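Local coordinates for 3-hydroxyacyl-thioester dehydratase X (Mycobacterium tuberculosis, PDB 4OOB), which interconverts (3R)-3-hydroxyacyl-CoA thioesters and trans-2-enoyl-CoA by removing or adding water, with a preference for chains of eight to twelve carbons, at residues A[28-33]-A[162-167]; A[76-81]-A[115-120]; A[87-92]-A[107-112]; A[156-161]-A[223-228]. All blocks are in the same frame, centred on the assembly; numbering follows the deposited sequence.

Contact 1 (A[28-33]-A[162-167]); sequences AAVTGL and RRYAAV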
loop_
_atom_site.group_PDB
_atom_site.type_symbol
_atom_site.label_atom_id
_atom_site.label_comp_id
_atom_site.label_asym_id
_atom_site.label_seq_id
_atom_site.Cartn_x
_atom_site.Cartn_y
_atom_site.Cartn_z
ATOM N N ALA A 28 -8.337 9.807 4.813
ATOM C CA ALA A 28 -8.420 9.481 6.215
ATOM C C ALA A 28 -9.796 8.854 6.511
ATOM O O ALA A 28 -9.855 7.813 7.164
ATOM C CB ALA A 28 -8.170 10.716 7.056
ATOM N N ALA A 29 -10.897 9.403 5.980
ATOM C CA ALA A 29 -12.225 8.831 6.294
ATOM C C ALA A 29 -12.381 7.398 5.792
ATOM O O ALA A 29 -12.844 6.490 6.518
ATOM C CB ALA A 29 -13.346 9.696 5.716
ATOM N N VAL A 30 -12.014 7.183 4.531
ATOM C CA VAL A 30 -12.182 5.835 3.958
ATOM C C VAL A 30 -11.265 4.782 4.627
ATOM O O VAL A 30 -11.680 3.630 4.782
ATOM C CB VAL A 30 -12.029 5.822 2.421
ATOM C CG1 VAL A 30 -10.593 6.053 2.026
ATOM C CG2 VAL A 30 -12.462 4.488 1.852
ATOM N N THR A 31 -10.025 5.164 4.975
ATOM C CA THR A 31 -9.098 4.233 5.635
ATOM C C THR A 31 -9.332 4.083 7.135
ATOM O O THR A 31 -8.776 3.167 7.752
ATOM C CB THR A 31 -7.635 4.589 5.377
ATOM O OG1 THR A 31 -7.341 5.901 5.890
ATOM C CG2 THR A 31 -7.350 4.536 3.872
ATOM N N GLY A 32 -10.195 4.933 7.697
ATOM C CA GLY A 32 -10.457 4.972 9.126
ATOM C C GLY A 32 -9.299 5.576 9.922
ATOM O O GLY A 32 -9.042 5.183 11.050
ATOM N N LEU A 33 -8.555 6.486 9.325
ATOM C CA LEU A 33 -7.386 7.054 9.942
ATOM C C LEU A 33 -7.749 8.493 10.314
ATOM O O LEU A 33 -8.840 8.968 9.974
ATOM C CB LEU A 33 -6.255 6.997 8.940
ATOM C CG LEU A 33 -5.144 5.974 9.088
ATOM C CD1 LEU A 33 -5.529 4.642 9.722
ATOM C CD2 LEU A 33 -4.490 5.743 7.754
ATOM N N ARG A 162 -14.466 0.303 -3.691
ATOM C CA ARG A 162 -14.821 1.290 -4.752
ATOM C C ARG A 162 -14.524 2.692 -4.211
ATOM O O ARG A 162 -13.925 3.493 -4.900
ATOM C CB ARG A 162 -16.292 1.193 -5.276
ATOM C CG ARG A 162 -16.609 -0.052 -6.110
ATOM C CD ARG A 162 -18.010 -0.084 -6.769
ATOM N NE ARG A 162 -19.061 -0.226 -5.746
ATOM C CZ ARG A 162 -19.529 -1.368 -5.247
ATOM N NH1 ARG A 162 -19.102 -2.552 -5.686
ATOM N NH2 ARG A 162 -20.467 -1.338 -4.334
ATOM N N ARG A 163 -14.881 2.987 -2.960
ATOM C CA ARG A 163 -14.571 4.332 -2.427
ATOM C C ARG A 163 -13.066 4.598 -2.316
ATOM O O ARG A 163 -12.609 5.700 -2.626
ATOM C CB ARG A 163 -15.224 4.613 -1.057
ATOM C CG ARG A 163 -16.613 5.199 -1.107
ATOM C CD ARG A 163 -16.841 6.095 0.121
ATOM N NE ARG A 163 -16.941 5.272 1.306
ATOM C CZ ARG A 163 -16.525 5.586 2.541
ATOM N NH1 ARG A 163 -15.921 6.734 2.844
ATOM N NH2 ARG A 163 -16.720 4.696 3.500
ATOM N N TYR A 164 -12.324 3.603 -1.826
ATOM C CA TYR A 164 -10.856 3.698 -1.726
ATOM C C TYR A 164 -10.210 3.970 -3.103
ATOM O O TYR A 164 -9.256 4.740 -3.229
ATOM C CB TYR A 164 -10.242 2.424 -1.099
ATOM C CG TYR A 164 -8.755 2.611 -0.972
ATOM C CD1 TYR A 164 -8.220 3.511 -0.053
ATOM C CD2 TYR A 164 -7.890 2.004 -1.863
ATOM C CE1 TYR A 164 -6.839 3.741 -0.005
ATOM C CE2 TYR A 164 -6.532 2.246 -1.828
ATOM C CZ TYR A 164 -5.990 3.088 -0.909
ATOM O OH TYR A 164 -4.582 3.298 -0.891
ATOM N N ALA A 165 -10.752 3.361 -4.157
ATOM C CA ALA A 165 -10.191 3.580 -5.498
ATOM C C ALA A 165 -10.220 5.047 -5.878
ATOM O O ALA A 165 -9.205 5.586 -6.348
ATOM C CB ALA A 165 -10.942 2.755 -6.527
ATOM N N ALA A 166 -11.382 5.675 -5.703
ATOM C CA ALA A 166 -11.547 7.131 -5.954
ATOM C C ALA A 166 -10.556 8.047 -5.177
ATOM O O ALA A 166 -10.125 9.104 -5.641
ATOM C CB ALA A 166 -12.990 7.544 -5.634
ATOM N N VAL A 167 -10.165 7.603 -4.004
ATOM C CA VAL A 167 -9.390 8.441 -3.127
ATOM C C VAL A 167 -7.888 8.166 -3.169
ATOM O O VAL A 167 -7.171 9.094 -3.035
ATOM C CB VAL A 167 -9.984 8.340 -1.706
ATOM C CG1 VAL A 167 -9.258 9.231 -0.726
ATOM C CG2 VAL A 167 -11.453 8.714 -1.752
#

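Contact 2 (A[76-81]-A[115-120]); sequences TQYRPI and NDVAWH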
loop_
_atom_site.group_PDB
_atom_site.type_symbol
_atom_site.label_atom_id
_atom_site.label_comp_id
_atom_site.label_asym_id
_atom_site.label_seq_id
_atom_site.Cartn_x
_atom_site.Cartn_y
_atom_site.Cartn_z
ATOM N N THR A 76 9.859 4.941 4.673
ATOM C CA THR A 76 10.658 5.561 5.729
ATOM C C THR A 76 10.290 7.040 5.820
ATOM O O THR A 76 10.598 7.794 4.914
ATOM C CB THR A 76 12.168 5.390 5.471
ATOM O OG1 THR A 76 12.471 3.984 5.357
ATOM C CG2 THR A 76 12.976 5.956 6.605
ATOM N N GLN A 77 9.613 7.443 6.910
ATOM C CA GLN A 77 9.264 8.834 7.105
ATOM C C GLN A 77 10.293 9.524 7.976
ATOM O O GLN A 77 10.360 9.211 9.141
ATOM C CB GLN A 77 7.864 8.953 7.747
ATOM C CG GLN A 77 7.391 10.387 7.949
ATOM C CD GLN A 77 5.938 10.440 8.382
ATOM O OE1 GLN A 77 5.004 10.377 7.578
ATOM N NE2 GLN A 77 5.750 10.526 9.658
ATOM N N TYR A 78 11.044 10.500 7.437
ATOM C CA TYR A 78 12.066 11.256 8.199
ATOM C C TYR A 78 11.413 12.374 8.970
ATOM O O TYR A 78 11.838 12.706 10.053
ATOM C CB TYR A 78 13.175 11.804 7.268
ATOM C CG TYR A 78 13.906 10.672 6.559
ATOM C CD1 TYR A 78 14.874 9.918 7.220
ATOM C CD2 TYR A 78 13.593 10.331 5.254
ATOM C CE1 TYR A 78 15.537 8.851 6.594
ATOM C CE2 TYR A 78 14.222 9.266 4.603
ATOM C CZ TYR A 78 15.197 8.515 5.277
ATOM O OH TYR A 78 15.798 7.454 4.647
ATOM N N ARG A 79 10.396 12.986 8.384
ATOM C CA ARG A 79 9.556 13.887 9.116
ATOM C C ARG A 79 8.192 13.964 8.485
ATOM O O ARG A 79 8.065 13.832 7.293
ATOM C CB ARG A 79 10.178 15.287 9.201
ATOM C CG ARG A 79 10.538 15.947 7.874
ATOM C CD ARG A 79 10.217 17.458 7.860
ATOM N NE ARG A 79 8.899 17.683 7.231
ATOM C CZ ARG A 79 8.297 18.857 7.036
ATOM N NH1 ARG A 79 8.854 20.001 7.417
ATOM N NH2 ARG A 79 7.106 18.877 6.450
ATOM N N PRO A 80 7.168 14.219 9.296
ATOM C CA PRO A 80 5.799 14.351 8.849
ATOM C C PRO A 80 5.613 15.409 7.803
ATOM O O PRO A 80 6.265 16.426 7.824
ATOM C CB PRO A 80 5.037 14.789 10.118
ATOM C CG PRO A 80 5.891 14.354 11.257
ATOM C CD PRO A 80 7.298 14.395 10.752
ATOM N N ILE A 81 4.699 15.155 6.900
ATOM C CA ILE A 81 4.376 16.093 5.849
ATOM C C ILE A 81 3.060 16.784 6.214
ATOM O O ILE A 81 2.067 16.131 6.550
ATOM C CB ILE A 81 4.231 15.359 4.505
ATOM C CG1 ILE A 81 5.587 14.788 4.073
ATOM C CG2 ILE A 81 3.694 16.296 3.427
ATOM C CD1 ILE A 81 5.462 13.783 2.954
ATOM N N ASN A 115 14.472 21.287 0.117
ATOM C CA ASN A 115 15.384 20.361 -0.528
ATOM C C ASN A 115 15.680 19.126 0.287
ATOM O O ASN A 115 16.495 18.298 -0.121
ATOM C CB ASN A 115 16.672 21.058 -0.964
ATOM C CG ASN A 115 16.779 21.147 -2.470
ATOM O OD1 ASN A 115 17.042 20.150 -3.174
ATOM N ND2 ASN A 115 16.544 22.341 -2.982
ATOM N N ASP A 116 15.001 18.977 1.411
ATOM C CA ASP A 116 15.156 17.776 2.206
ATOM C C ASP A 116 14.121 16.687 1.880
ATOM O O ASP A 116 12.989 16.991 1.473
ATOM C CB ASP A 116 15.057 18.143 3.666
ATOM C CG ASP A 116 16.123 19.144 4.084
ATOM O OD1 ASP A 116 17.252 19.200 3.495
ATOM O OD2 ASP A 116 15.815 19.871 5.027
ATOM N N VAL A 117 14.518 15.427 2.071
ATOM C CA VAL A 117 13.626 14.280 1.890
ATOM C C VAL A 117 12.858 13.997 3.188
ATOM O O VAL A 117 13.436 13.608 4.199
ATOM C CB VAL A 117 14.363 12.996 1.408
ATOM C CG1 VAL A 117 13.397 11.837 1.264
ATOM C CG2 VAL A 117 15.037 13.234 0.063
ATOM N N ALA A 118 11.547 14.156 3.137
ATOM C CA ALA A 118 10.708 13.896 4.283
ATOM C C ALA A 118 10.243 12.468 4.317
ATOM O O ALA A 118 10.048 11.924 5.386
ATOM C CB ALA A 118 9.528 14.817 4.279
ATOM N N TRP A 119 10.101 11.842 3.152
ATOM C CA TRP A 119 9.377 10.571 3.058
ATOM C C TRP A 119 9.879 9.790 1.836
ATOM O O TRP A 119 9.953 10.321 0.725
ATOM C CB TRP A 119 7.870 10.886 2.984
ATOM C CG TRP A 119 6.817 9.744 3.070
ATOM C CD1 TRP A 119 6.051 9.398 4.170
ATOM C CD2 TRP A 119 6.374 8.897 2.004
ATOM N NE1 TRP A 119 5.152 8.385 3.849
ATOM C CE2 TRP A 119 5.330 8.056 2.531
ATOM C CE3 TRP A 119 6.739 8.770 0.676
ATOM C CZ2 TRP A 119 4.686 7.106 1.769
ATOM C CZ3 TRP A 119 6.109 7.834 -0.091
ATOM C CH2 TRP A 119 5.078 6.993 0.455
ATOM N N HIS A 120 10.225 8.537 2.075
ATOM C CA HIS A 120 10.845 7.669 1.098
ATOM C C HIS A 120 10.077 6.351 1.018
ATOM O O HIS A 120 9.729 5.770 2.048
ATOM C CB HIS A 120 12.307 7.401 1.544
ATOM C CG HIS A 120 13.064 6.494 0.630
ATOM N ND1 HIS A 120 13.790 6.949 -0.458
ATOM C CD2 HIS A 120 13.224 5.159 0.652
ATOM C CE1 HIS A 120 14.330 5.917 -1.082
ATOM N NE2 HIS A 120 13.995 4.820 -0.428
#

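Contact 3 (A[87-92]-A[107-112]); sequences VGVRVR and LVTNVS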
loop_
_atom_site.group_PDB
_atom_site.type_symbol
_atom_site.label_atom_id
_atom_site.label_comp_id
_atom_site.label_asym_id
_atom_site.label_seq_id
_atom_site.Cartn_x
_atom_site.Cartn_y
_atom_site.Cartn_z
ATOM N N VAL A 87 4.932 19.409 -2.377
ATOM C CA VAL A 87 6.045 18.418 -2.348
ATOM C C VAL A 87 6.814 18.209 -3.642
ATOM O O VAL A 87 6.242 18.264 -4.716
ATOM C CB VAL A 87 5.589 17.018 -1.839
ATOM C CG1 VAL A 87 5.145 17.078 -0.406
ATOM C CG2 VAL A 87 4.527 16.398 -2.714
ATOM N N GLY A 88 8.121 17.981 -3.534
ATOM C CA GLY A 88 8.921 17.558 -4.691
ATOM C C GLY A 88 8.787 16.048 -4.764
ATOM O O GLY A 88 8.784 15.375 -3.750
ATOM N N VAL A 89 8.656 15.505 -5.955
ATOM C CA VAL A 89 8.530 14.066 -6.125
ATOM C C VAL A 89 9.530 13.580 -7.164
ATOM O O VAL A 89 9.622 14.098 -8.258
ATOM C CB VAL A 89 7.092 13.699 -6.565
ATOM C CG1 VAL A 89 6.922 12.207 -6.739
ATOM C CG2 VAL A 89 6.089 14.197 -5.557
ATOM N N ARG A 90 10.276 12.553 -6.817
ATOM C CA ARG A 90 11.098 11.860 -7.785
ATOM C C ARG A 90 10.849 10.368 -7.631
ATOM O O ARG A 90 10.878 9.881 -6.528
ATOM C CB ARG A 90 12.584 12.158 -7.565
ATOM C CG ARG A 90 13.500 11.662 -8.700
ATOM C CD ARG A 90 14.979 11.677 -8.289
ATOM N NE ARG A 90 15.029 12.472 -7.074
ATOM C CZ ARG A 90 15.483 12.093 -5.876
ATOM N NH1 ARG A 90 16.139 10.918 -5.696
ATOM N NH2 ARG A 90 15.319 12.971 -4.863
ATOM N N VAL A 91 10.676 9.666 -8.749
ATOM C CA VAL A 91 10.396 8.218 -8.773
ATOM C C VAL A 91 11.377 7.488 -9.664
ATOM O O VAL A 91 11.719 7.979 -10.744
ATOM C CB VAL A 91 9.033 7.913 -9.419
ATOM C CG1 VAL A 91 8.737 6.411 -9.368
ATOM C CG2 VAL A 91 7.918 8.723 -8.780
ATOM N N ARG A 92 11.800 6.294 -9.273
ATOM C CA ARG A 92 12.472 5.432 -10.237
ATOM C C ARG A 92 12.167 3.960 -10.071
ATOM O O ARG A 92 11.750 3.504 -8.989
ATOM C CB ARG A 92 13.973 5.718 -10.287
ATOM C CG ARG A 92 14.725 5.394 -9.018
ATOM C CD ARG A 92 15.586 4.136 -9.116
ATOM N NE ARG A 92 16.994 4.476 -9.014
ATOM C CZ ARG A 92 18.033 3.705 -9.339
ATOM N NH1 ARG A 92 17.896 2.466 -9.812
ATOM N NH2 ARG A 92 19.247 4.217 -9.176
ATOM N N LEU A 107 9.658 0.220 -7.280
ATOM C CA LEU A 107 9.335 1.633 -7.611
ATOM C C LEU A 107 9.699 2.481 -6.420
ATOM O O LEU A 107 9.132 2.312 -5.365
ATOM C CB LEU A 107 7.856 1.766 -7.897
ATOM C CG LEU A 107 7.330 1.468 -9.308
ATOM C CD1 LEU A 107 8.351 0.873 -10.217
ATOM C CD2 LEU A 107 6.080 0.611 -9.292
ATOM N N VAL A 108 10.712 3.333 -6.583
ATOM C CA VAL A 108 11.392 3.947 -5.446
ATOM C C VAL A 108 11.024 5.420 -5.549
ATOM O O VAL A 108 11.273 6.060 -6.582
ATOM C CB VAL A 108 12.910 3.673 -5.543
ATOM C CG1 VAL A 108 13.698 4.333 -4.438
ATOM C CG2 VAL A 108 13.182 2.160 -5.542
ATOM N N THR A 109 10.358 5.930 -4.516
ATOM C CA THR A 109 9.858 7.288 -4.519
ATOM C C THR A 109 10.455 8.124 -3.361
ATOM O O THR A 109 10.509 7.680 -2.188
ATOM C CB THR A 109 8.318 7.298 -4.476
ATOM O OG1 THR A 109 7.829 6.660 -5.641
ATOM C CG2 THR A 109 7.748 8.676 -4.498
ATOM N N ASN A 110 10.893 9.326 -3.739
ATOM C CA ASN A 110 11.427 10.342 -2.835
ATOM C C ASN A 110 10.507 11.567 -2.877
ATOM O O ASN A 110 10.356 12.221 -3.936
ATOM C CB ASN A 110 12.859 10.749 -3.246
ATOM C CG ASN A 110 13.915 9.732 -2.790
ATOM O OD1 ASN A 110 14.383 9.798 -1.664
ATOM N ND2 ASN A 110 14.257 8.763 -3.655
ATOM N N VAL A 111 9.920 11.866 -1.714
ATOM C CA VAL A 111 9.030 12.999 -1.528
ATOM C C VAL A 111 9.712 14.060 -0.655
ATOM O O VAL A 111 10.039 13.822 0.512
ATOM C CB VAL A 111 7.713 12.532 -0.886
ATOM C CG1 VAL A 111 6.825 13.717 -0.476
ATOM C CG2 VAL A 111 6.969 11.604 -1.830
ATOM N N SER A 112 9.940 15.233 -1.242
ATOM C CA SER A 112 10.688 16.301 -0.579
ATOM C C SER A 112 9.812 17.483 -0.223
ATOM O O SER A 112 8.830 17.784 -0.917
ATOM C CB SER A 112 11.798 16.806 -1.475
ATOM O OG SER A 112 12.752 15.783 -1.602
#

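Contact 4 (A[156-161]-A[223-228]); sequences ITPAKI and LLPATA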
loop_
_atom_site.group_PDB
_atom_site.type_symbol
_atom_site.label_atom_id
_atom_site.label_comp_id
_atom_site.label_asym_id
_atom_site.label_seq_id
_atom_site.Cartn_x
_atom_site.Cartn_y
_atom_site.Cartn_z
ATOM N N ILE A 156 -14.393 -5.418 5.337
ATOM C CA ILE A 156 -14.046 -4.711 4.132
ATOM C C ILE A 156 -14.990 -5.163 3.043
ATOM O O ILE A 156 -14.972 -6.313 2.673
ATOM C CB ILE A 156 -12.597 -4.994 3.744
ATOM C CG1 ILE A 156 -11.689 -4.782 4.933
ATOM C CG2 ILE A 156 -12.139 -4.068 2.600
ATOM C CD1 ILE A 156 -10.264 -5.116 4.574
ATOM N N THR A 157 -15.812 -4.236 2.568
ATOM C CA THR A 157 -16.821 -4.485 1.549
ATOM C C THR A 157 -16.333 -4.051 0.142
ATOM O O THR A 157 -15.460 -3.169 0.002
ATOM C CB THR A 157 -18.097 -3.676 1.855
ATOM O OG1 THR A 157 -17.795 -2.277 1.762
ATOM C CG2 THR A 157 -18.598 -3.921 3.288
ATOM N N PRO A 158 -16.910 -4.652 -0.906
ATOM C CA PRO A 158 -16.719 -4.103 -2.238
ATOM C C PRO A 158 -16.925 -2.581 -2.268
ATOM O O PRO A 158 -16.142 -1.853 -2.888
ATOM C CB PRO A 158 -17.796 -4.837 -3.071
ATOM C CG PRO A 158 -17.829 -6.199 -2.413
ATOM C CD PRO A 158 -17.759 -5.859 -0.935
ATOM N N ALA A 159 -17.950 -2.083 -1.592
ATOM C CA ALA A 159 -18.250 -0.658 -1.686
ATOM C C ALA A 159 -17.176 0.220 -1.004
ATOM O O ALA A 159 -16.765 1.195 -1.557
ATOM C CB ALA A 159 -19.659 -0.366 -1.175
ATOM N N LYS A 160 -16.676 -0.149 0.172
ATOM C CA LYS A 160 -15.518 0.553 0.782
ATOM C C LYS A 160 -14.303 0.637 -0.213
ATOM O O LYS A 160 -13.630 1.695 -0.327
ATOM C CB LYS A 160 -15.118 -0.166 2.041
ATOM C CG LYS A 160 -13.841 0.323 2.714
ATOM C CD LYS A 160 -14.013 1.717 3.288
ATOM C CE LYS A 160 -15.177 1.883 4.270
ATOM N NZ LYS A 160 -15.096 0.876 5.356
ATOM N N ILE A 161 -14.095 -0.428 -0.980
ATOM C CA ILE A 161 -12.946 -0.514 -1.895
ATOM C C ILE A 161 -13.209 0.226 -3.226
ATOM O O ILE A 161 -12.254 0.752 -3.815
ATOM C CB ILE A 161 -12.479 -1.988 -2.078
ATOM C CG1 ILE A 161 -11.972 -2.524 -0.752
ATOM C CG2 ILE A 161 -11.410 -2.173 -3.193
ATOM C CD1 ILE A 161 -10.735 -1.831 -0.203
ATOM N N LEU A 223 -9.939 -11.182 -0.326
ATOM C CA LEU A 223 -11.127 -11.390 -1.160
ATOM C C LEU A 223 -12.282 -10.756 -0.496
ATOM O O LEU A 223 -12.405 -10.870 0.693
ATOM C CB LEU A 223 -11.462 -12.849 -1.356
ATOM C CG LEU A 223 -10.402 -13.712 -2.032
ATOM C CD1 LEU A 223 -10.976 -15.149 -2.024
ATOM C CD2 LEU A 223 -10.085 -13.207 -3.430
ATOM N N LEU A 224 -13.113 -10.042 -1.252
ATOM C CA LEU A 224 -14.166 -9.197 -0.648
ATOM C C LEU A 224 -15.532 -9.895 -0.841
ATOM O O LEU A 224 -15.701 -10.623 -1.816
ATOM C CB LEU A 224 -14.170 -7.801 -1.281
ATOM C CG LEU A 224 -12.852 -7.016 -1.415
ATOM C CD1 LEU A 224 -13.087 -5.721 -2.171
ATOM C CD2 LEU A 224 -12.276 -6.674 -0.036
ATOM N N PRO A 225 -16.477 -9.709 0.100
ATOM C CA PRO A 225 -16.300 -9.040 1.412
ATOM C C PRO A 225 -15.343 -9.827 2.329
ATOM O O PRO A 225 -15.299 -11.045 2.287
ATOM C CB PRO A 225 -17.719 -9.076 2.020
ATOM C CG PRO A 225 -18.401 -10.239 1.314
ATOM C CD PRO A 225 -17.873 -10.150 -0.090
ATOM N N ALA A 226 -14.578 -9.128 3.140
ATOM C CA ALA A 226 -13.596 -9.756 4.005
ATOM C C ALA A 226 -13.869 -9.361 5.447
ATOM O O ALA A 226 -14.085 -8.173 5.775
ATOM C CB ALA A 226 -12.204 -9.313 3.620
ATOM N N THR A 227 -13.795 -10.367 6.308
ATOM C CA THR A 227 -13.728 -10.120 7.725
ATOM C C THR A 227 -12.373 -10.603 8.172
ATOM O O THR A 227 -12.090 -11.783 8.051
ATOM C CB THR A 227 -14.828 -10.879 8.441
ATOM O OG1 THR A 227 -16.080 -10.373 7.971
ATOM C CG2 THR A 227 -14.750 -10.648 9.872
ATOM N N ALA A 228 -11.534 -9.724 8.714
ATOM C CA ALA A 228 -10.159 -10.110 8.965
ATOM C C ALA A 228 -9.651 -9.642 10.343
ATOM O O ALA A 228 -9.845 -8.477 10.753
ATOM C CB ALA A 228 -9.295 -9.605 7.858
#

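Contact 1 (A[28-33]-A[162-167])
Helix 21-31 abuts helix 158-167 of the MaoC-like part through Val30, whose two methyl groups meet Tyr164 and Arg163. With CG1 between the backbone N and the carbonyl carbon (chi1 71°), the two methyls take different parts of helix 158-167. CG2 comes up to the helix backbone, 3.8 Å from Tyr164 N, and also lies over the centre of one face of the Arg163 guanidinium, 4.2 Å above its plane. CG1 meets the Tyr164 ring at its edge, 4.1 Å from CD1, and looks past it to Val167 CG1 at 4.4 Å. A beta-branched residue suits this place, since it sets one methyl on backbone and guanidinium and the other on ring edge and valine.

Thr31 adds its methyl: CG2 is 4.0 Å from Tyr164 CE1, while OG1 is hydrogen-bonded to Tyr27 O within its own helix, leaving the methyl to face the other helix. The tyrosine ring also stands edge-to-face with His192, and no hydrogen bond links the two segments. Just beyond the contact helix 21-31 stops. Gly32 takes a positive phi (73°), which a residue without a side chain adopts readily; Leu33 N bonds Ala28 O at 2.8 Å, and a weaker bond runs from Gly32 N to Ala29 O. These bonds make a Schellman motif, a common ending of helix C-termini, here placed next to the interface with helix 158-167.

Contact 2 (A[76-81]-A[115-120])
Backbone hydrogen bonds join Thr76 to His120 in both directions, the strand 69-77 end pairing antiparallel with strand 116-128. Thr76 N reaches His120 O at 2.8 Å, and His120 N returns a bond to Thr76 O. One residue on, Gln77 and Trp119 form a non-hydrogen-bonded pair. Where strand 69-77 ends, Ala118 O becomes a double acceptor: Tyr78 N lies 2.7 Å away, tilted 32° from the carbonyl plane, and Arg79 N lies 3.2 Å away in that plane, on a lone pair. Two successive N-H groups on one oxygen hold the chain as it turns out of the sheet.

Apolar contacts follow the turn inward. Ile81 sends CG1 to Ala118 CB at 3.9 Å and CD1 to Trp119 CB at 3.8 Å, crossing the tryptophan at about a right angle; the small Ala118 side chain lets the isoleucine come close.

Among the flat groups, Gln77 OE1 lies in the plane of the Trp119 indole at its edge, 3.7 Å from CD1, with amide and ring 46° apart. Extended torsions of the glutamine, CG anti to the backbone N (chi1 -178°), carry the amide there, and its NE2 bonds Asp210 O. Trp119 NE1 bonds Leu41 O. Tyr78 runs beside His120, its CE2 4.1 Å from His120 CB, while within its own segment the Thr76 CG2 methyl sits over one face of its ring, toward the rim.

Ala118 and Trp119 both face Val111 of the next strand, a classic beta bulge in the antiparallel sheet of a hotdog fold.

Contact 3 (A[87-92]-A[107-112])
Val87 opens the pairing by leaning across to Val111, CG1 to CG1 at 3.8 Å; Val111 itself faces helix 43-57, where it touches Thr48. Gly88 follows, exchanging backbone bonds with Ser112: its N reaches Ser112 O at 2.7 Å and its O receives Ser112 N. Val89 lies on the same buried side as Val111, and its CA-H points at Asn110 O.

Arg90 stands on the other, more open side, beside Asn110. Bending at chi3 brings its guanidinium almost parallel to the amide, 14° apart, with NH2 3.7 Å from Asn110 CB, a stacked contact and not a hydrogen bond. Meanwhile the amide's OD1 bonds His120 ND1, and the backbones are joined by Asn110 N to Arg90 O at 2.8 Å. Val91 turns inward again, CG2 3.8 Å from Thr109 OG1; Val91 lies on Leu55, and Thr109 on Val52, of helix 43-57. Arg92 closes the series, its O taking Val108 N at 2.6 Å, and its NH1 forms a salt bridge with Glu94.

Alternation thus sorts the chemistry: Val89, Val91, Thr109 and Val111 share the helix-facing side, while the more exposed face is mixed, carrying Arg90, Arg92, Asn110 and Ser112 together with Val108, as expected of a sheet wrapped round a central helix.

Contact 4 (A[156-161]-A[223-228])
The flat cis peptide between Leu224 and Pro225 is met by the puckered ring of Pro158, whose CD lies 4.2 Å from Pro225 N and 4.1 Å from Leu224 CB. That cis bond turns the chain sharply ahead of strand 226-234. This is the end of the hotdog sheet where strand 152-156, at its margin, gives way to helix 158-167.

Ile156 and Ala226 make the last antiparallel pair: Ile156 N bonds Ala226 O at 2.8 Å, and Ala226 N bonds Ile156 O at 2.9 Å. Pro225 lies beside this pair, whose two bonds do not use its nitrogen, and a residue without an N-H is therefore tolerated there; it offers its CA-H instead, with CA 3.3 Å from Ile156 O.

The first turn of the helix is secured by Thr157 at the N-cap, where OG1 accepts Lys160 N at 2.9 Å, and threonine, with its short hydroxyl, suits that role. Pro158, free of any need for an N-H donor, fits the first helical position, and its side chain runs antiparallel alongside that of Leu224.

Leu224 is the apolar wedge between strand end and helix. With CG anti to the carbonyl carbon (chi1 -49°), it spreads its two methyls, CD2 resting 3.7 Å from Ile156 CG2 and CD1 meeting Ile161 CG1, also at 3.7 Å.

Contacts 1 and 4 share helix 158-167: contact 4 lies at its start and contact 1 further along, centres 12 Å apart, and they touch where Val30 O lies 3.4 Å from Lys160 CD. Contacts 2 and 3 sit in neighbouring strands of the same sheet, centres 10 Å apart, joined by backbone bonds of Val111 with Ala118 and Trp119. From Tyr164 the sequence runs on through His175 in a pattern that resembles the hydratase 2 motif, which in relatives carries the catalytic residues. Ile161 touches His175, and the helix, with contacts 1 and 4, probably lies close to the active site. Contacts 2 and 3 lie in the distant half of the sheet, their centres 32 and 30 Å from that of contact 4.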